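PDB 1QMJ: 16 kDa beta-galactoside-binding lectin from Gallus gallus, which binds beta-galactosides, lactose and laminin among its known ligands, as a homodimeric galectin whose physiological role, possibly in regulating differentiation, is not yet settled. Local coordinates for residues V57-K62 / D71-F76; L40-N45 / F104-R109; S30-K35 / A119-F124; V84-S89 / V97-V102. One frame throughout, in Å; residues are numbered along the deposited sequence.

Contact 1: residues V57-K62 / D71-F76; sequences VVCNSK and DRKADF
Three backbone hydrogen bonds tie V57 and C59 to the short strand D71-K73. C59 and D71 are an antiparallel hydrogen-bonded pair: C59 N donates to D71 O at 2.9 Å, and the return bond from D71 N to C59 O is bent to 142° at the hydrogen. The bond from K73 N to V57 O, 3.0 Å long, is nearly straight. Beyond K73 the two segments part, and one water bridges them: it accepts from V57 N at 2.7 Å and gives its two hydrogens to K73 O and D75 O.

The apolar part centres on V57. With chi1 at 170°, its CG2 lies beside the backbone N and reaches F76, 3.6 Å from CD1; F76 in turn meets the F48 ring edge-to-face. A branched valine suits this place, since F104 and F44 also press on it, whereas C59, slimmer, fits beside D71 and F106. On the reverse face V58 CG2 lies 4.3 Å from R72 CG, a methyl against the aliphatic stem of the arginine.

The charged groups divide between the faces. K73 bends at chi2 (-60°), bringing NZ within 3.4 Å of D71 OD2 in a weak salt bridge, while its stronger partner is the carbonyl of E105. R72 forms salt bridges with E70 and D53, which would hold its guanidinium in place. D71, R72 and K73 are predicted to bind beta-galactoside, so this antiparallel strand pair probably forms part of the sugar site of the galectin sandwich.

Contact 2: residues L40-N45 / F104-R109; sequences LMLHFN and FEFPNR
The backbones of M41-F44 and F104-N108 run nearly antiparallel, 161° apart in direction, but they belong to opposite sheets of the galectin beta-sandwich, so L42 CA and F106 CA stay 7.7 Å apart and no hydrogen bond joins the two segments directly. Side chains fill the gap, as expected in the hydrophobic core between two packed sheets.

Two phenylalanines, F44 and F104, carry one end. Their side chains meet at about a right angle and their ring planes at 55°, with F104 CD2 coming up to the edge of the F44 ring, 3.7 Å from CE1. Large flat rings suit this place because they span the separation of the sheets; V57, V97 and F78 close around F44. Farther along, L42 packs its CD1 methyl 3.9 Å from F106 CD2. Its CG is anti to the backbone N (chi1 167°), which carries the branch across to the opposing sheet, and V95 and V97 flank it.

At the far end M41 and L42 form a classic beta bulge opposite V33. There M41 CG lies 4.1 Å from N108 OD1, a loose contact of an unbranched side chain with an amide whose ND2 is held by the carbonyls of D91 and M112. R109 spreads its guanidinium against F106, so that CZ of the ring stands 3.5 Å above the guanidinium plane. A water links the two segments here, donating to M41 O at 2.8 Å and accepting from R109 N at 3.0 Å.

Contact 3: residues S30-K35 / A119-F124; sequences SVNVGK and AVEGDF
N32 and E121 meet with amide and carboxylate planes almost perpendicular, 85° apart, and the bond from N32 ND2 to E121 OE1 is weak, long at 3.4 Å and strongly bent at the hydrogen. They belong to neighbouring antiparallel strands of the larger sheet in the galectin jelly-roll sandwich. E121 sets its CG between the backbone N and the carbonyl carbon (chi1 59°), and the extended chain beyond lies over the strand opposite, with CG 3.7 Å from S30 CB.

The backbone is the stronger link. S30 pairs with E121 and N32 with A119, both hydrogen-bonded pairs; A119 N to N32 O, at 2.7 Å, is the shortest of the four bonds. Between them V31 and V120 form a non-hydrogen-bonded pair and turn to the opposite face, into the core, where V31 meets I88 and V120 meets V18. Beta-branched valines suit both the extended strand and this apolar side. Small S30 and A119 leave room for their longer neighbours, and N32 also packs on L40 and H43. G122 then adopts backbone angles, with a positive phi, at which a CB would be jammed against the preceding carbonyl. A water joins the polar ends, 2.8 Å from S30 OG and donating to E121 OE2 at 3.3 Å.

Contact 4: residues V84-S89 / V97-V102; sequences VEICIS and VKVPEV. With BME (beta-mercaptoethanol), chain C; BME (beta-mercaptoethanol), chain D.
C87 and K98 grip each other by two nearly straight backbone bonds, C87 N to K98 O at 2.9 Å and K98 N to C87 O at 2.8 Å. The same C87 O also takes a CA-H contact from V97, at 3.2 Å from its CA. Around this pair the side chains divide. On the core face I86 and V97 lie side by side, pointing the same way, with I86 CG2 3.7 Å from V97 CG1, while I88 adds a looser contact to V97. Branched aliphatics suit this face because the opposite sheet covers it: L42 and F44 press on V97, F29 on I86, and V31 and V33 on I88.

The hairpin of strands 83-90 and 94-98 frays at its far end, where V84 CG2 meets P100 CD at 4.2 Å. V99 N bonds to V102 O, closing the turn through P100 and E101.

On the outer face C87 SG is joined covalently to a beta-mercaptoethanol, probably from the crystallisation liquor, at 2.0 Å from its S2. The hydroxyl O1 of that adduct donates to E85 O at 2.8 Å; a second copy modelled near S89 is doubtful, its S2 crowding C87 CB. This mixed disulfide implies that the C87 thiol is accessible and open to oxidation.

How the contacts relate
Along the chain, S30-K35 comes first and waits longest for its partner, so contact 3 encloses all the others. L40-N45 follows and opens contact 2, within whose span contact 1 opens and closes before contact 4 does the same; F104-R109 then completes contact 2, and A119-F124 completes contact 3. No two contacts cross. Contacts 1 and 3 are strand pairings in the larger sheet, on either side of strand 39-47, while contact 4 is a hairpin of the five-stranded sheet. Contact 2 packs those sheets together, and the backbone bond from F104 to V97 links it to contact 4. V31 and V33 against I88 join contacts 3 and 4 through the core.

Contact 1: residues V57-K62 / D71-F76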
loop_
_atom_site.group_PDB
_atom_site.type_symbol
_atom_site.label_atom_id
_atom_site.label_comp_id
_atom_site.label_asym_id
_atom_site.label_seq_id
_atom_site.Cartn_x
_atom_site.Cartn_y
_atom_site.Cartn_z
ATOM N N VAL A 57 1.375 24.042 6.358
ATOM C CA VAL A 57 1.647 22.984 5.392
ATOM C C VAL A 57 2.893 23.364 4.613
ATOM O O VAL A 57 2.963 24.440 4.005
ATOM C CB VAL A 57 0.482 22.812 4.409
ATOM C CG1 VAL A 57 0.825 21.879 3.241
ATOM C CG2 VAL A 57 -0.774 22.221 5.052
ATOM N N VAL A 58 3.854 22.484 4.656
ATOM C CA VAL A 58 5.112 22.685 3.948
ATOM C C VAL A 58 5.207 21.675 2.817
ATOM O O VAL A 58 4.971 20.477 3.012
ATOM C CB VAL A 58 6.304 22.498 4.898
ATOM C CG1 VAL A 58 7.657 22.671 4.201
ATOM C CG2 VAL A 58 6.314 23.492 6.063
ATOM N N CYS A 59 5.539 22.195 1.662
ATOM C CA CYS A 59 5.707 21.396 0.445
ATOM C C CYS A 59 7.137 21.560 -0.030
ATOM O O CYS A 59 7.712 22.652 0.045
ATOM C CB CYS A 59 4.745 21.872 -0.645
ATOM S SG CYS A 59 2.964 21.496 -0.266
ATOM N N ASN A 60 7.696 20.481 -0.510
ATOM C CA ASN A 60 9.075 20.491 -0.985
ATOM C C ASN A 60 9.378 19.249 -1.801
ATOM O O ASN A 60 8.662 18.243 -1.728
ATOM C CB ASN A 60 10.021 20.522 0.223
ATOM C CG ASN A 60 11.369 21.176 -0.075
ATOM O OD1 ASN A 60 11.698 21.405 -1.236
ATOM N ND2 ASN A 60 12.179 21.493 0.919
ATOM N N SER A 61 10.437 19.371 -2.558
ATOM C CA SER A 61 10.937 18.288 -3.388
ATOM C C SER A 61 12.278 17.865 -2.810
ATOM O O SER A 61 12.816 18.518 -1.906
ATOM C CB SER A 61 11.096 18.749 -4.846
ATOM O OG SER A 61 11.851 19.947 -4.910
ATOM N N LYS A 62 12.778 16.791 -3.334
ATOM C CA LYS A 62 14.056 16.228 -2.908
ATOM C C LYS A 62 14.667 15.499 -4.084
ATOM O O LYS A 62 14.001 14.702 -4.752
ATOM C CB LYS A 62 13.818 15.260 -1.747
ATOM C CG LYS A 62 15.079 14.954 -0.936
ATOM C CD LYS A 62 14.813 13.985 0.217
ATOM C CE LYS A 62 15.911 13.995 1.279
ATOM N NZ LYS A 62 15.569 13.192 2.461
ATOM N N ASP A 71 8.202 25.512 0.275
ATOM C CA ASP A 71 7.020 26.221 -0.190
ATOM C C ASP A 71 5.961 26.097 0.891
ATOM O O ASP A 71 5.330 25.044 1.047
ATOM C CB ASP A 71 6.515 25.608 -1.500
ATOM C CG ASP A 71 5.295 26.339 -2.070
ATOM O OD1 ASP A 71 4.967 27.500 -1.613
ATOM O OD2 ASP A 71 4.596 25.794 -3.007
ATOM N N ARG A 72 5.801 27.175 1.615
ATOM C CA ARG A 72 4.838 27.245 2.713
ATOM C C ARG A 72 3.498 27.732 2.193
ATOM O O ARG A 72 3.421 28.742 1.485
ATOM C CB ARG A 72 5.350 28.200 3.777
ATOM C CG ARG A 72 6.372 27.540 4.681
ATOM C CD ARG A 72 7.572 28.421 4.994
ATOM N NE ARG A 72 8.508 27.743 5.880
ATOM C CZ ARG A 72 8.259 27.512 7.167
ATOM N NH1 ARG A 72 7.112 27.921 7.728
ATOM N NH2 ARG A 72 9.098 26.867 7.983
ATOM N N LYS A 73 2.476 26.989 2.567
ATOM C CA LYS A 73 1.094 27.282 2.166
ATOM C C LYS A 73 0.379 28.054 3.278
ATOM O O LYS A 73 0.719 27.932 4.464
ATOM C CB LYS A 73 0.355 25.979 1.887
ATOM C CG LYS A 73 0.937 25.221 0.690
ATOM C CD LYS A 73 0.873 26.021 -0.614
ATOM C CE LYS A 73 1.457 25.263 -1.808
ATOM N NZ LYS A 73 1.237 25.953 -3.088
ATOM N N ALA A 74 -0.598 28.828 2.848
ATOM C CA ALA A 74 -1.401 29.683 3.737
ATOM C C ALA A 74 -2.529 28.903 4.436
ATOM O O ALA A 74 -2.805 29.104 5.625
ATOM C CB ALA A 74 -2.040 30.817 2.932
ATOM N N ASP A 75 -3.169 28.024 3.689
ATOM C CA ASP A 75 -4.296 27.220 4.210
ATOM C C ASP A 75 -3.810 25.974 4.955
ATOM O O ASP A 75 -2.832 25.327 4.557
ATOM C CB ASP A 75 -5.192 26.764 3.062
ATOM C CG ASP A 75 -5.840 27.932 2.325
ATOM O OD1 ASP A 75 -6.826 28.565 2.863
ATOM O OD2 ASP A 75 -5.400 28.283 1.166
ATOM N N PHE A 76 -4.531 25.684 6.027
ATOM C CA PHE A 76 -4.265 24.523 6.895
ATOM C C PHE A 76 -5.603 23.891 7.312
ATOM O O PHE A 76 -6.038 24.030 8.466
ATOM C CB PHE A 76 -3.494 24.965 8.139
ATOM C CG PHE A 76 -2.880 23.789 8.900
ATOM C CD1 PHE A 76 -1.760 23.124 8.384
ATOM C CD2 PHE A 76 -3.440 23.378 10.114
ATOM C CE1 PHE A 76 -1.201 22.047 9.084
ATOM C CE2 PHE A 76 -2.882 22.301 10.814
ATOM C CZ PHE A 76 -1.763 21.636 10.299
HETATM O O HOH W 1 -0.557 25.869 5.802
#

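Contact 2: residues L40-N45 / F104-R109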
loop_
_atom_site.group_PDB
_atom_site.type_symbol
_atom_site.label_atom_id
_atom_site.label_comp_id
_atom_site.label_asym_id
_atom_site.label_seq_id
_atom_site.Cartn_x
_atom_site.Cartn_y
_atom_site.Cartn_z
ATOM N N LEU A 40 12.171 12.699 -4.338
ATOM C CA LEU A 40 10.739 12.902 -4.130
ATOM C C LEU A 40 10.201 14.027 -4.994
ATOM O O LEU A 40 10.786 15.119 -5.070
ATOM C CB LEU A 40 10.462 13.278 -2.677
ATOM C CG LEU A 40 10.989 12.254 -1.681
ATOM C CD1 LEU A 40 10.765 12.676 -0.228
ATOM C CD2 LEU A 40 10.324 10.885 -1.828
ATOM N N MET A 41 9.095 13.721 -5.618
ATOM C CA MET A 41 8.404 14.670 -6.460
ATOM C C MET A 41 7.686 15.660 -5.552
ATOM O O MET A 41 7.520 16.840 -5.883
ATOM C CB MET A 41 7.397 13.944 -7.351
ATOM C CG MET A 41 6.545 14.893 -8.196
ATOM S SD MET A 41 5.157 14.080 -8.951
ATOM C CE MET A 41 5.721 12.708 -9.932
ATOM N N LEU A 42 7.268 15.161 -4.396
ATOM C CA LEU A 42 6.556 16.000 -3.436
ATOM C C LEU A 42 6.592 15.446 -2.006
ATOM O O LEU A 42 6.344 14.250 -1.771
ATOM C CB LEU A 42 5.097 16.119 -3.837
ATOM C CG LEU A 42 4.234 16.711 -2.731
ATOM C CD1 LEU A 42 4.567 18.175 -2.438
ATOM C CD2 LEU A 42 2.744 16.676 -3.061
ATOM N N HIS A 43 6.900 16.373 -1.117
ATOM C CA HIS A 43 6.977 16.133 0.324
ATOM C C HIS A 43 5.916 16.991 1.025
ATOM O O HIS A 43 6.207 18.099 1.503
ATOM C CB HIS A 43 8.366 16.511 0.855
ATOM C CG HIS A 43 8.493 16.348 2.376
ATOM N ND1 HIS A 43 8.783 17.423 3.212
ATOM C CD2 HIS A 43 8.371 15.262 3.187
ATOM C CE1 HIS A 43 8.828 16.978 4.456
ATOM N NE2 HIS A 43 8.583 15.692 4.458
ATOM N N PHE A 44 4.710 16.442 1.050
ATOM C CA PHE A 44 3.539 17.081 1.686
ATOM C C PHE A 44 3.660 16.882 3.188
ATOM O O PHE A 44 3.505 15.765 3.702
ATOM C CB PHE A 44 2.265 16.430 1.170
ATOM C CG PHE A 44 1.012 17.181 1.588
ATOM C CD1 PHE A 44 0.714 18.415 1.004
ATOM C CD2 PHE A 44 0.167 16.634 2.556
ATOM C CE1 PHE A 44 -0.437 19.106 1.390
ATOM C CE2 PHE A 44 -0.985 17.324 2.942
ATOM C CZ PHE A 44 -1.288 18.561 2.359
ATOM N N ASN A 45 3.929 17.969 3.879
ATOM C CA ASN A 45 4.164 17.894 5.316
ATOM C C ASN A 45 3.333 18.870 6.174
ATOM O O ASN A 45 3.835 19.911 6.626
ATOM C CB ASN A 45 5.631 18.209 5.568
ATOM C CG ASN A 45 6.033 18.064 7.019
ATOM O OD1 ASN A 45 7.018 18.664 7.437
ATOM N ND2 ASN A 45 5.322 17.296 7.820
ATOM N N PHE A 104 -4.132 21.827 -2.955
ATOM C CA PHE A 104 -2.786 22.358 -2.895
ATOM C C PHE A 104 -2.116 22.019 -4.206
ATOM O O PHE A 104 -2.385 20.976 -4.790
ATOM C CB PHE A 104 -2.021 21.733 -1.729
ATOM C CG PHE A 104 -2.572 22.101 -0.373
ATOM C CD1 PHE A 104 -2.334 23.366 0.172
ATOM C CD2 PHE A 104 -3.317 21.184 0.366
ATOM C CE1 PHE A 104 -2.828 23.708 1.435
ATOM C CE2 PHE A 104 -3.816 21.517 1.633
ATOM C CZ PHE A 104 -3.570 22.782 2.167
ATOM N N GLU A 105 -1.289 22.925 -4.701
ATOM C CA GLU A 105 -0.589 22.698 -5.950
ATOM C C GLU A 105 0.890 22.919 -5.699
ATOM O O GLU A 105 1.257 23.725 -4.853
ATOM C CB GLU A 105 -1.111 23.654 -7.021
ATOM C CG GLU A 105 -2.582 23.438 -7.339
ATOM C CD GLU A 105 -3.163 24.519 -8.226
ATOM O OE1 GLU A 105 -2.796 24.569 -9.419
ATOM O OE2 GLU A 105 -3.994 25.314 -7.731
ATOM N N PHE A 106 1.733 22.184 -6.413
ATOM C CA PHE A 106 3.177 22.296 -6.257
ATOM C C PHE A 106 3.773 21.948 -7.614
ATOM O O PHE A 106 3.399 20.949 -8.219
ATOM C CB PHE A 106 3.655 21.309 -5.178
ATOM C CG PHE A 106 5.099 21.478 -4.783
ATOM C CD1 PHE A 106 5.511 22.582 -4.045
ATOM C CD2 PHE A 106 6.049 20.518 -5.132
ATOM C CE1 PHE A 106 6.845 22.727 -3.659
ATOM C CE2 PHE A 106 7.386 20.654 -4.751
ATOM C CZ PHE A 106 7.782 21.759 -4.014
ATOM N N PRO A 107 4.698 22.776 -8.123
ATOM C CA PRO A 107 5.305 22.498 -9.429
ATOM C C PRO A 107 6.118 21.211 -9.491
ATOM O O PRO A 107 6.846 20.873 -8.553
ATOM C CB PRO A 107 6.179 23.726 -9.666
ATOM C CG PRO A 107 6.549 24.147 -8.288
ATOM C CD PRO A 107 5.253 24.006 -7.539
ATOM N N ASN A 108 5.972 20.494 -10.600
ATOM C CA ASN A 108 6.692 19.251 -10.828
ATOM C C ASN A 108 8.102 19.689 -11.222
ATOM O O ASN A 108 8.463 19.712 -12.405
ATOM C CB ASN A 108 6.023 18.455 -11.962
ATOM C CG ASN A 108 6.644 17.074 -12.173
ATOM O OD1 ASN A 108 7.742 16.783 -11.687
ATOM N ND2 ASN A 108 5.939 16.223 -12.911
ATOM N N ARG A 109 8.885 20.066 -10.216
ATOM C CA ARG A 109 10.246 20.541 -10.420
ATOM C C ARG A 109 11.147 19.519 -11.113
ATOM O O ARG A 109 11.918 19.864 -12.012
ATOM C CB ARG A 109 10.875 20.941 -9.078
ATOM C CG ARG A 109 10.181 22.067 -8.323
ATOM C CD ARG A 109 10.911 22.312 -7.008
ATOM N NE ARG A 109 10.354 23.413 -6.228
ATOM C CZ ARG A 109 10.569 23.597 -4.924
ATOM N NH1 ARG A 109 11.327 22.752 -4.237
ATOM N NH2 ARG A 109 10.051 24.652 -4.310
HETATM O O HOH W 2 8.307 18.941 -7.550
#

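Contact 3: residues S30-K35 / A119-F124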
loop_
_atom_site.group_PDB
_atom_site.type_symbol
_atom_site.label_atom_id
_atom_site.label_comp_id
_atom_site.label_asym_id
_atom_site.label_seq_id
_atom_site.Cartn_x
_atom_site.Cartn_y
_atom_site.Cartn_z
ATOM N N SER A 30 3.604 13.494 7.163
ATOM C CA SER A 30 4.063 13.739 5.797
ATOM C C SER A 30 3.654 12.596 4.871
ATOM O O SER A 30 3.489 11.449 5.311
ATOM C CB SER A 30 5.589 13.863 5.781
ATOM O OG SER A 30 5.996 14.966 6.579
ATOM N N VAL A 31 3.507 12.975 3.616
ATOM C CA VAL A 31 3.130 12.064 2.523
ATOM C C VAL A 31 4.044 12.329 1.327
ATOM O O VAL A 31 3.862 13.309 0.589
ATOM C CB VAL A 31 1.676 12.309 2.122
ATOM C CG1 VAL A 31 1.257 11.510 0.888
ATOM C CG2 VAL A 31 0.681 11.930 3.221
ATOM N N ASN A 32 5.006 11.440 1.170
ATOM C CA ASN A 32 6.013 11.540 0.100
ATOM C C ASN A 32 5.748 10.572 -1.060
ATOM O O ASN A 32 5.424 9.394 -0.843
ATOM C CB ASN A 32 7.401 11.211 0.653
ATOM C CG ASN A 32 7.650 11.798 2.042
ATOM O OD1 ASN A 32 7.445 12.991 2.249
ATOM N ND2 ASN A 32 8.085 11.022 3.018
ATOM N N VAL A 33 5.912 11.150 -2.250
ATOM C CA VAL A 33 5.772 10.459 -3.553
ATOM C C VAL A 33 6.964 10.850 -4.437
ATOM O O VAL A 33 7.431 11.997 -4.409
ATOM C CB VAL A 33 4.472 10.867 -4.271
ATOM C CG1 VAL A 33 3.207 10.399 -3.552
ATOM C CG2 VAL A 33 4.316 12.382 -4.431
ATOM N N GLY A 34 7.443 9.893 -5.210
ATOM C CA GLY A 34 8.588 10.126 -6.114
ATOM C C GLY A 34 9.088 8.813 -6.721
ATOM O O GLY A 34 8.296 7.915 -7.040
ATOM N N LYS A 35 10.408 8.756 -6.862
ATOM C CA LYS A 35 11.113 7.589 -7.428
ATOM C C LYS A 35 11.567 6.663 -6.296
ATOM O O LYS A 35 11.395 5.440 -6.364
ATOM C CB LYS A 35 12.330 8.053 -8.225
ATOM C CG LYS A 35 11.964 8.575 -9.615
ATOM C CD LYS A 35 11.055 7.620 -10.394
ATOM C CE LYS A 35 10.564 8.209 -11.718
ATOM N NZ LYS A 35 9.551 7.373 -12.377
ATOM N N ALA A 119 5.278 7.020 0.493
ATOM C CA ALA A 119 5.558 6.731 1.891
ATOM C C ALA A 119 4.783 7.687 2.779
ATOM O O ALA A 119 4.653 8.870 2.466
ATOM C CB ALA A 119 7.039 6.842 2.171
ATOM N N VAL A 120 4.209 7.162 3.853
ATOM C CA VAL A 120 3.454 7.977 4.801
ATOM C C VAL A 120 4.216 7.908 6.112
ATOM O O VAL A 120 4.549 6.819 6.571
ATOM C CB VAL A 120 2.018 7.437 5.020
ATOM C CG1 VAL A 120 1.294 8.290 6.049
ATOM C CG2 VAL A 120 1.241 7.427 3.701
ATOM N N GLU A 121 4.530 9.064 6.688
ATOM C CA GLU A 121 5.263 9.112 7.951
ATOM C C GLU A 121 4.667 10.117 8.935
ATOM O O GLU A 121 3.794 10.920 8.586
ATOM C CB GLU A 121 6.751 9.407 7.706
ATOM C CG GLU A 121 7.030 10.720 6.996
ATOM C CD GLU A 121 8.510 10.935 6.703
ATOM O OE1 GLU A 121 9.137 10.043 6.083
ATOM O OE2 GLU A 121 9.044 12.003 7.081
ATOM N N GLY A 122 5.137 10.053 10.174
ATOM C CA GLY A 122 4.644 10.954 11.195
ATOM C C GLY A 122 3.424 10.437 11.934
ATOM O O GLY A 122 3.141 9.232 11.966
ATOM N N ASP A 123 2.687 11.369 12.519
ATOM C CA ASP A 123 1.507 11.050 13.301
ATOM C C ASP A 123 0.239 10.928 12.477
ATOM O O ASP A 123 -0.704 11.711 12.637
ATOM C CB ASP A 123 1.339 12.087 14.406
ATOM C CG ASP A 123 2.588 12.227 15.253
ATOM O OD1 ASP A 123 3.068 11.201 15.778
ATOM O OD2 ASP A 123 3.107 13.354 15.368
ATOM N N PHE A 124 0.225 9.930 11.598
ATOM C CA PHE A 124 -0.921 9.657 10.743
ATOM C C PHE A 124 -1.136 8.152 10.775
ATOM O O PHE A 124 -0.175 7.376 10.772
ATOM C CB PHE A 124 -0.646 10.120 9.305
ATOM C CG PHE A 124 -1.867 10.140 8.416
ATOM C CD1 PHE A 124 -2.871 11.083 8.605
ATOM C CD2 PHE A 124 -1.991 9.243 7.360
ATOM C CE1 PHE A 124 -3.975 11.139 7.762
ATOM C CE2 PHE A 124 -3.097 9.291 6.506
ATOM C CZ PHE A 124 -4.088 10.243 6.711
HETATM O O HOH W 3 7.049 13.814 8.936
#

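Contact 4: residues V84-S89 / V97-V102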
loop_
_atom_site.group_PDB
_atom_site.type_symbol
_atom_site.label_atom_id
_atom_site.label_comp_id
_atom_site.label_asym_id
_atom_site.label_seq_id
_atom_site.Cartn_x
_atom_site.Cartn_y
_atom_site.Cartn_z
ATOM N N VAL A 84 -9.104 12.070 7.584
ATOM C CA VAL A 84 -9.065 12.684 6.255
ATOM C C VAL A 84 -8.563 11.724 5.179
ATOM O O VAL A 84 -7.879 10.729 5.484
ATOM C CB VAL A 84 -8.121 13.892 6.276
ATOM C CG1 VAL A 84 -6.663 13.511 6.543
ATOM C CG2 VAL A 84 -8.110 14.668 4.960
ATOM N N GLU A 85 -8.953 12.106 3.965
ATOM C CA GLU A 85 -8.603 11.422 2.711
ATOM C C GLU A 85 -7.840 12.413 1.833
ATOM O O GLU A 85 -8.348 13.496 1.500
ATOM C CB GLU A 85 -9.863 10.952 1.965
ATOM C CG GLU A 85 -9.531 10.209 0.660
ATOM C CD GLU A 85 -10.751 9.565 -0.010
ATOM O OE1 GLU A 85 -11.850 10.229 -0.128
ATOM O OE2 GLU A 85 -10.680 8.355 -0.458
ATOM N N ILE A 86 -6.641 12.021 1.485
ATOM C CA ILE A 86 -5.748 12.842 0.663
ATOM C C ILE A 86 -5.623 12.235 -0.738
ATOM O O ILE A 86 -5.220 11.079 -0.902
ATOM C CB ILE A 86 -4.377 12.899 1.339
ATOM C CG1 ILE A 86 -4.441 13.526 2.738
ATOM C CG2 ILE A 86 -3.355 13.721 0.555
ATOM C CD1 ILE A 86 -3.277 13.110 3.641
ATOM N N CYS A 87 -5.978 13.045 -1.722
ATOM C CA CYS A 87 -5.933 12.643 -3.139
ATOM C C CYS A 87 -4.782 13.354 -3.847
ATOM O O CYS A 87 -4.661 14.588 -3.794
ATOM C CB CYS A 87 -7.248 13.001 -3.822
ATOM S SG CYS A 87 -8.688 12.040 -3.145
ATOM N N ILE A 88 -3.969 12.543 -4.495
ATOM C CA ILE A 88 -2.791 13.020 -5.218
ATOM C C ILE A 88 -2.808 12.583 -6.687
ATOM O O ILE A 88 -3.053 11.412 -7.004
ATOM C CB ILE A 88 -1.528 12.453 -4.565
ATOM C CG1 ILE A 88 -1.325 12.955 -3.134
ATOM C CG2 ILE A 88 -0.250 12.813 -5.324
ATOM C CD1 ILE A 88 -0.310 12.125 -2.345
ATOM N N SER A 89 -2.543 13.563 -7.517
ATOM C CA SER A 89 -2.459 13.413 -8.974
ATOM C C SER A 89 -1.407 14.397 -9.464
ATOM O O SER A 89 -0.985 15.299 -8.728
ATOM C CB SER A 89 -3.816 13.703 -9.630
ATOM O OG SER A 89 -4.273 14.995 -9.269
ATOM N N VAL A 97 -2.734 18.139 -4.709
ATOM C CA VAL A 97 -3.127 17.433 -3.493
ATOM C C VAL A 97 -4.464 17.991 -3.056
ATOM O O VAL A 97 -4.585 19.176 -2.728
ATOM C CB VAL A 97 -2.089 17.644 -2.389
ATOM C CG1 VAL A 97 -2.415 16.866 -1.111
ATOM C CG2 VAL A 97 -0.681 17.202 -2.794
ATOM N N LYS A 98 -5.471 17.147 -3.055
ATOM C CA LYS A 98 -6.803 17.601 -2.663
ATOM C C LYS A 98 -7.336 16.893 -1.440
ATOM O O LYS A 98 -7.280 15.658 -1.337
ATOM C CB LYS A 98 -7.858 17.375 -3.758
ATOM C CG LYS A 98 -7.308 16.796 -5.052
ATOM C CD LYS A 98 -7.728 17.607 -6.286
ATOM C CE LYS A 98 -9.195 17.401 -6.681
ATOM N NZ LYS A 98 -9.474 17.798 -8.072
ATOM N N VAL A 99 -7.827 17.736 -0.579
ATOM C CA VAL A 99 -8.473 17.351 0.657
ATOM C C VAL A 99 -9.871 17.932 0.606
ATOM O O VAL A 99 -10.171 18.743 -0.295
ATOM C CB VAL A 99 -7.724 17.901 1.874
ATOM C CG1 VAL A 99 -6.347 17.269 2.071
ATOM C CG2 VAL A 99 -7.482 19.408 1.798
ATOM N N PRO A 100 -10.811 17.498 1.240
ATOM C CA PRO A 100 -12.162 18.042 1.035
ATOM C C PRO A 100 -12.349 19.573 0.955
ATOM O O PRO A 100 -13.190 20.053 0.193
ATOM C CB PRO A 100 -12.962 17.415 2.182
ATOM C CG PRO A 100 -11.912 17.189 3.251
ATOM C CD PRO A 100 -10.759 16.654 2.448
ATOM N N GLU A 101 -11.539 20.335 1.684
ATOM C CA GLU A 101 -11.682 21.793 1.697
ATOM C C GLU A 101 -10.789 22.576 0.738
ATOM O O GLU A 101 -11.229 23.551 0.122
ATOM C CB GLU A 101 -11.444 22.336 3.114
ATOM C CG GLU A 101 -12.092 21.529 4.230
ATOM C CD GLU A 101 -11.132 20.550 4.898
ATOM O OE1 GLU A 101 -10.455 19.771 4.190
ATOM O OE2 GLU A 101 -11.060 20.565 6.146
ATOM N N VAL A 102 -9.531 22.161 0.628
ATOM C CA VAL A 102 -8.570 22.866 -0.204
ATOM C C VAL A 102 -7.796 21.970 -1.165
ATOM O O VAL A 102 -7.616 20.776 -0.923
ATOM C CB VAL A 102 -7.517 23.581 0.690
ATOM C CG1 VAL A 102 -6.675 24.531 -0.130
ATOM C CG2 VAL A 102 -8.187 24.310 1.831
HETATM C C1 BME C . -10.462 14.862 -1.302
HETATM C C2 BME C . -10.958 13.529 -1.866
HETATM O O1 BME C . -10.387 14.770 0.102
HETATM S S2 BME C . -10.254 13.205 -3.506
HETATM C C1 BME D . -8.358 13.443 -8.738
HETATM C C2 BME D . -8.376 13.094 -7.236
HETATM O O1 BME D . -7.066 13.885 -9.114
HETATM S S2 BME D . -6.835 12.262 -6.747
#